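Local structure of uncharacterized protein (Bordetella bronchiseptica, 4XG0) at residues Glu176-Ile179 against Pro180-Leu183; Thr264-Ser268 against Ala269-Gln273. The protein probably acts as an ATP-dependent sugar-acid kinase of the DUF1537 family, with a sugar-binding N-terminal and a nucleotide-binding C-terminal domain. One frame throughout, in Å; residues are numbered along the deposited sequence.

Interaction 1: Glu176-Ile179 against Pro180-Leu183; sequences ESHI and PTLL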
loop_
_atom_site.group_PDB
_atom_site.type_symbol
_atom_site.label_atom_id
_atom_site.label_comp_id
_atom_site.label_asym_id
_atom_site.label_seq_id
_atom_site.Cartn_x
_atom_site.Cartn_y
_atom_site.Cartn_z
ATOM N N GLU A 176 20.295 -22.027 -10.965
ATOM C CA GLU A 176 19.035 -22.274 -11.636
ATOM C C GLU A 176 18.197 -21.001 -11.581
ATOM O O GLU A 176 17.891 -20.507 -10.486
ATOM C CB GLU A 176 18.299 -23.418 -10.951
ATOM C CG GLU A 176 16.929 -23.672 -11.517
ATOM C CD GLU A 176 16.986 -23.906 -12.984
ATOM O OE1 GLU A 176 17.743 -24.825 -13.402
ATOM O OE2 GLU A 176 16.322 -23.171 -13.714
ATOM N N SER A 177 17.848 -20.483 -12.759
ATOM C CA SER A 177 17.207 -19.168 -12.926
ATOM C C SER A 177 15.690 -19.316 -12.973
ATOM O O SER A 177 14.968 -18.371 -12.755
ATOM C CB SER A 177 17.627 -18.566 -14.278
ATOM O OG SER A 177 19.035 -18.440 -14.419
ATOM N N HIS A 178 15.220 -20.521 -13.315
ATOM C CA HIS A 178 13.796 -20.743 -13.511
ATOM C C HIS A 178 13.204 -21.108 -12.170
ATOM O O HIS A 178 13.401 -22.235 -11.674
ATOM C CB HIS A 178 13.570 -21.869 -14.552
ATOM C CG HIS A 178 12.138 -22.003 -14.969
ATOM N ND1 HIS A 178 11.399 -23.135 -14.734
ATOM C CD2 HIS A 178 11.295 -21.106 -15.533
ATOM C CE1 HIS A 178 10.165 -22.955 -15.187
ATOM N NE2 HIS A 178 10.077 -21.726 -15.670
ATOM N N ILE A 179 12.530 -20.140 -11.533
ATOM C CA ILE A 179 12.222 -20.294 -10.120
ATOM C C ILE A 179 11.291 -21.491 -9.896
ATOM O O ILE A 179 11.463 -22.231 -8.932
ATOM C CB ILE A 179 11.674 -18.987 -9.495
ATOM C CG1 ILE A 179 12.643 -17.842 -9.800
ATOM C CG2 ILE A 179 11.495 -19.193 -8.007
ATOM C CD1 ILE A 179 12.108 -16.447 -9.488
ATOM N N PRO A 180 10.342 -21.733 -10.820
ATOM C CA PRO A 180 9.449 -22.894 -10.662
ATOM C C PRO A 180 10.201 -24.235 -10.644
ATOM O O PRO A 180 9.808 -25.161 -9.943
ATOM C CB PRO A 180 8.503 -22.772 -11.857
ATOM C CG PRO A 180 8.533 -21.310 -12.222
ATOM C CD PRO A 180 9.924 -20.856 -11.928
ATOM N N THR A 181 11.279 -24.333 -11.409
ATOM C CA THR A 181 12.134 -25.508 -11.372
ATOM C C THR A 181 12.906 -25.558 -10.042
ATOM O O THR A 181 12.951 -26.590 -9.374
ATOM C CB THR A 181 13.087 -25.483 -12.555
ATOM O OG1 THR A 181 12.330 -25.569 -13.757
ATOM C CG2 THR A 181 14.058 -26.657 -12.506
ATOM N N LEU A 182 13.470 -24.419 -9.639
ATOM C CA LEU A 182 14.213 -24.307 -8.374
ATOM C C LEU A 182 13.355 -24.773 -7.208
ATOM O O LEU A 182 13.828 -25.522 -6.339
ATOM C CB LEU A 182 14.689 -22.861 -8.159
ATOM C CG LEU A 182 15.545 -22.503 -6.937
ATOM C CD1 LEU A 182 16.829 -23.305 -6.905
ATOM C CD2 LEU A 182 15.834 -21.002 -6.963
ATOM N N LEU A 183 12.088 -24.358 -7.209
ATOM C CA LEU A 183 11.179 -24.659 -6.100
ATOM C C LEU A 183 10.328 -25.912 -6.302
ATOM O O LEU A 183 9.814 -26.457 -5.330
ATOM C CB LEU A 183 10.234 -23.486 -5.829
ATOM C CG LEU A 183 10.892 -22.175 -5.451
ATOM C CD1 LEU A 183 9.832 -21.164 -5.177
ATOM C CD2 LEU A 183 11.771 -22.318 -4.234
#
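H178 and T181 meet at the start of the short helix 179-183, where H178 is the N-cap. The helix follows a loop in the sugar-binding N-terminal domain. H178 O accepts from the first turn, while its imidazole bonds the T181 side chain.

The backbone bonds come first. H178 O accepts from L182 N at 3.0 Å, in the carbonyl plane. A weak, bent bond from T181 N also reaches this oxygen. The next turn is closed by L183 N and I179 O at 2.8 Å. P180 has no N-H to give and fits in the first turn without breaking this pattern.

The side-chain bonds hold the imidazole. CG of H178 is anti to the backbone N (chi1 -171°), which brings the ring over the helix start. H178 ND1 meets T181 OG1 at the ring edge, in plane, at 2.8 Å and nearly straight (171°). Either atom could be the donor. NE2 bonds Q187 OE1, so both ring nitrogens have polar partners and the ring's rotation is probably fixed. Before the cap, E176 bends back at chi2 (55°), and OE2 takes H178 N at 2.9 Å on its anti side.

E176 also makes van der Waals contacts: CG passes L182 CB, and its carboxylate carbon faces T181 CG2. The apolar packing is that of I179 with P180 and L183. I179 and L183 lie side by side, pointing the same way, with I179 CG2 and L183 CD1 3.8 Å apart. F119 of helix 119-130 touches both I179 and L183, and V211 of strand 209-212 packs on I179 and P180, so this side anchors the helix to the domain body.

The P180 and H178 side chains cross at about a right angle in a CH-pi contact: P180 CD sits 3.7 Å from the centroid of the H178 ring, almost exactly over its centre.

Interaction 2: Thr264-Ser268 against Ala269-Gln273; sequences TSQHS and AARQQ. With SO4 (sulfate ion), chain F.
The N-terminus of helix 268-279, just after strand 259-263 of the nucleotide-binding C-terminal domain, brings S265 and R271 together. H267 is the N-cap. An ST turn leads into it: S265 OG accepts from H267 N at 3.0 Å.

R271 folds back toward the loop. The bends at chi2 and chi3 carry R271 NH1 to S265 O, at 3.0 Å. The oxygen lies close to the guanidinium plane, at its edge. NH1 also bonds A322 O outside the segments. Q266 OE1 sits over one face of the R271 guanidinium, 3.5 Å above the plane and offset toward the rim. The amide and guanidinium planes are 40° apart. On the inner side, S265 CB packs on A270 CB.

The first helical turns are closed by R271 N to H267 O and by Q272 N to S268 O.

A sulfate, probably from the crystallisation liquor, sits at the helix start. H267 ND1 donates to its O2 at 2.7 Å and to its O4 at 2.9 Å, with the sulfur in the ring plane. S268 N gives a straighter bond to sulfate O1 at 3.1 Å (166°).

One imidazole N-H and one backbone N-H thus grip three sulfate oxygens. The helix dipole would probably add to the pull, which is consistent with an anion-binding spot, though a phosphate role here is unproven.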
loop_
_atom_site.group_PDB
_atom_site.type_symbol
_atom_site.label_atom_id
_atom_site.label_comp_id
_atom_site.label_asym_id
_atom_site.label_seq_id
_atom_site.Cartn_x
_atom_site.Cartn_y
_atom_site.Cartn_z
ATOM N N THR A 264 -13.499 22.457 -5.727
ATOM C CA THR A 264 -14.156 23.751 -5.882
ATOM C C THR A 264 -13.542 24.595 -6.982
ATOM O O THR A 264 -14.120 25.615 -7.398
ATOM C CB THR A 264 -14.084 24.555 -4.568
ATOM O OG1 THR A 264 -12.712 24.754 -4.217
ATOM C CG2 THR A 264 -14.760 23.818 -3.465
ATOM N N SER A 265 -12.382 24.180 -7.486
ATOM C CA SER A 265 -11.671 24.996 -8.458
ATOM C C SER A 265 -12.379 24.961 -9.802
ATOM O O SER A 265 -12.990 23.948 -10.165
ATOM C CB SER A 265 -10.245 24.489 -8.638
ATOM O OG SER A 265 -9.494 25.399 -9.398
ATOM N N GLN A 266 -12.311 26.079 -10.524
ATOM C CA GLN A 266 -12.696 26.111 -11.918
ATOM C C GLN A 266 -11.476 26.103 -12.852
ATOM O O GLN A 266 -11.631 26.232 -14.069
ATOM C CB GLN A 266 -13.550 27.351 -12.195
ATOM C CG GLN A 266 -14.813 27.383 -11.360
ATOM C CD GLN A 266 -15.708 26.172 -11.603
ATOM O OE1 GLN A 266 -15.879 25.724 -12.741
ATOM N NE2 GLN A 266 -16.285 25.634 -10.527
ATOM N N HIS A 267 -10.273 25.957 -12.287
ATOM C CA HIS A 267 -9.064 25.761 -13.096
ATOM C C HIS A 267 -9.237 24.490 -13.901
ATOM O O HIS A 267 -9.736 23.495 -13.369
ATOM C CB HIS A 267 -7.816 25.643 -12.205
ATOM C CG HIS A 267 -7.318 26.959 -11.699
ATOM N ND1 HIS A 267 -6.905 27.965 -12.543
ATOM C CD2 HIS A 267 -7.186 27.441 -10.441
ATOM C CE1 HIS A 267 -6.528 29.009 -11.826
ATOM N NE2 HIS A 267 -6.692 28.720 -10.551
ATOM N N SER A 268 -8.853 24.523 -15.175
ATOM C CA SER A 268 -9.074 23.397 -16.075
ATOM C C SER A 268 -8.352 22.154 -15.579
ATOM O O SER A 268 -8.830 21.047 -15.756
ATOM C CB SER A 268 -8.589 23.724 -17.474
ATOM O OG SER A 268 -7.179 23.762 -17.495
ATOM N N ALA A 269 -7.197 22.344 -14.953
ATOM C CA ALA A 269 -6.455 21.224 -14.415
ATOM C C ALA A 269 -7.332 20.453 -13.439
ATOM O O ALA A 269 -7.406 19.231 -13.496
ATOM C CB ALA A 269 -5.192 21.709 -13.724
ATOM N N ALA A 270 -7.997 21.172 -12.529
ATOM C CA ALA A 270 -8.854 20.542 -11.533
ATOM C C ALA A 270 -10.048 19.850 -12.186
ATOM O O ALA A 270 -10.472 18.785 -11.740
ATOM C CB ALA A 270 -9.346 21.574 -10.517
ATOM N N ARG A 271 -10.608 20.450 -13.220
ATOM C CA ARG A 271 -11.790 19.847 -13.831
ATOM C C ARG A 271 -11.387 18.543 -14.525
ATOM O O ARG A 271 -12.126 17.565 -14.458
ATOM C CB ARG A 271 -12.458 20.783 -14.837
ATOM C CG ARG A 271 -12.625 22.198 -14.343
ATOM C CD ARG A 271 -13.434 22.277 -13.118
ATOM N NE ARG A 271 -14.829 21.873 -13.285
ATOM C CZ ARG A 271 -15.755 22.015 -12.337
ATOM N NH1 ARG A 271 -15.431 22.553 -11.157
ATOM N NH2 ARG A 271 -17.004 21.627 -12.560
ATOM N N GLN A 272 -10.220 18.548 -15.171
ATOM C CA GLN A 272 -9.668 17.337 -15.801
ATOM C C GLN A 272 -9.379 16.265 -14.743
ATOM O O GLN A 272 -9.703 15.084 -14.921
ATOM C CB GLN A 272 -8.383 17.662 -16.579
ATOM C CG GLN A 272 -8.647 18.516 -17.809
ATOM C CD GLN A 272 -7.417 18.700 -18.662
ATOM O OE1 GLN A 272 -6.391 18.046 -18.440
ATOM N NE2 GLN A 272 -7.513 19.580 -19.663
ATOM N N GLN A 273 -8.780 16.690 -13.636
ATOM C CA GLN A 273 -8.535 15.791 -12.508
ATOM C C GLN A 273 -9.810 15.210 -11.929
ATOM O O GLN A 273 -9.851 14.023 -11.550
ATOM C CB GLN A 273 -7.754 16.538 -11.428
ATOM C CG GLN A 273 -6.366 16.905 -11.905
ATOM C CD GLN A 273 -5.719 18.039 -11.122
ATOM O OE1 GLN A 273 -6.252 18.511 -10.118
ATOM N NE2 GLN A 273 -4.539 18.447 -11.562
HETATM S S SO4 F . -6.836 27.922 -15.928
HETATM O O1 SO4 F . -7.882 27.095 -16.531
HETATM O O2 SO4 F . -6.009 27.156 -14.990
HETATM O O3 SO4 F . -6.002 28.464 -17.004
HETATM O O4 SO4 F . -7.436 29.052 -15.202
#

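Interactions 1 and 2 are both helix starts with a histidine N-cap, but they lie in different domains. Their centres are about 50 Å apart, on opposite sides of the chain's centre. Both are partly buried. In 176-183, I179, P180 and L183 are buried. The imidazole lies against the first turn, bonded to T181 and Q187 with P180 over one face. In 264-273, S265 and A270 are the buried pair, while H267, S268 and Q272 are exposed. R271 ties the helix to the loop through S265 O and also bonds A322 O beyond strand 317-321. Interaction 1 mixes apolar packing with polar capping, whereas interaction 2 is mainly polar, with hydrogen bonds to an anion.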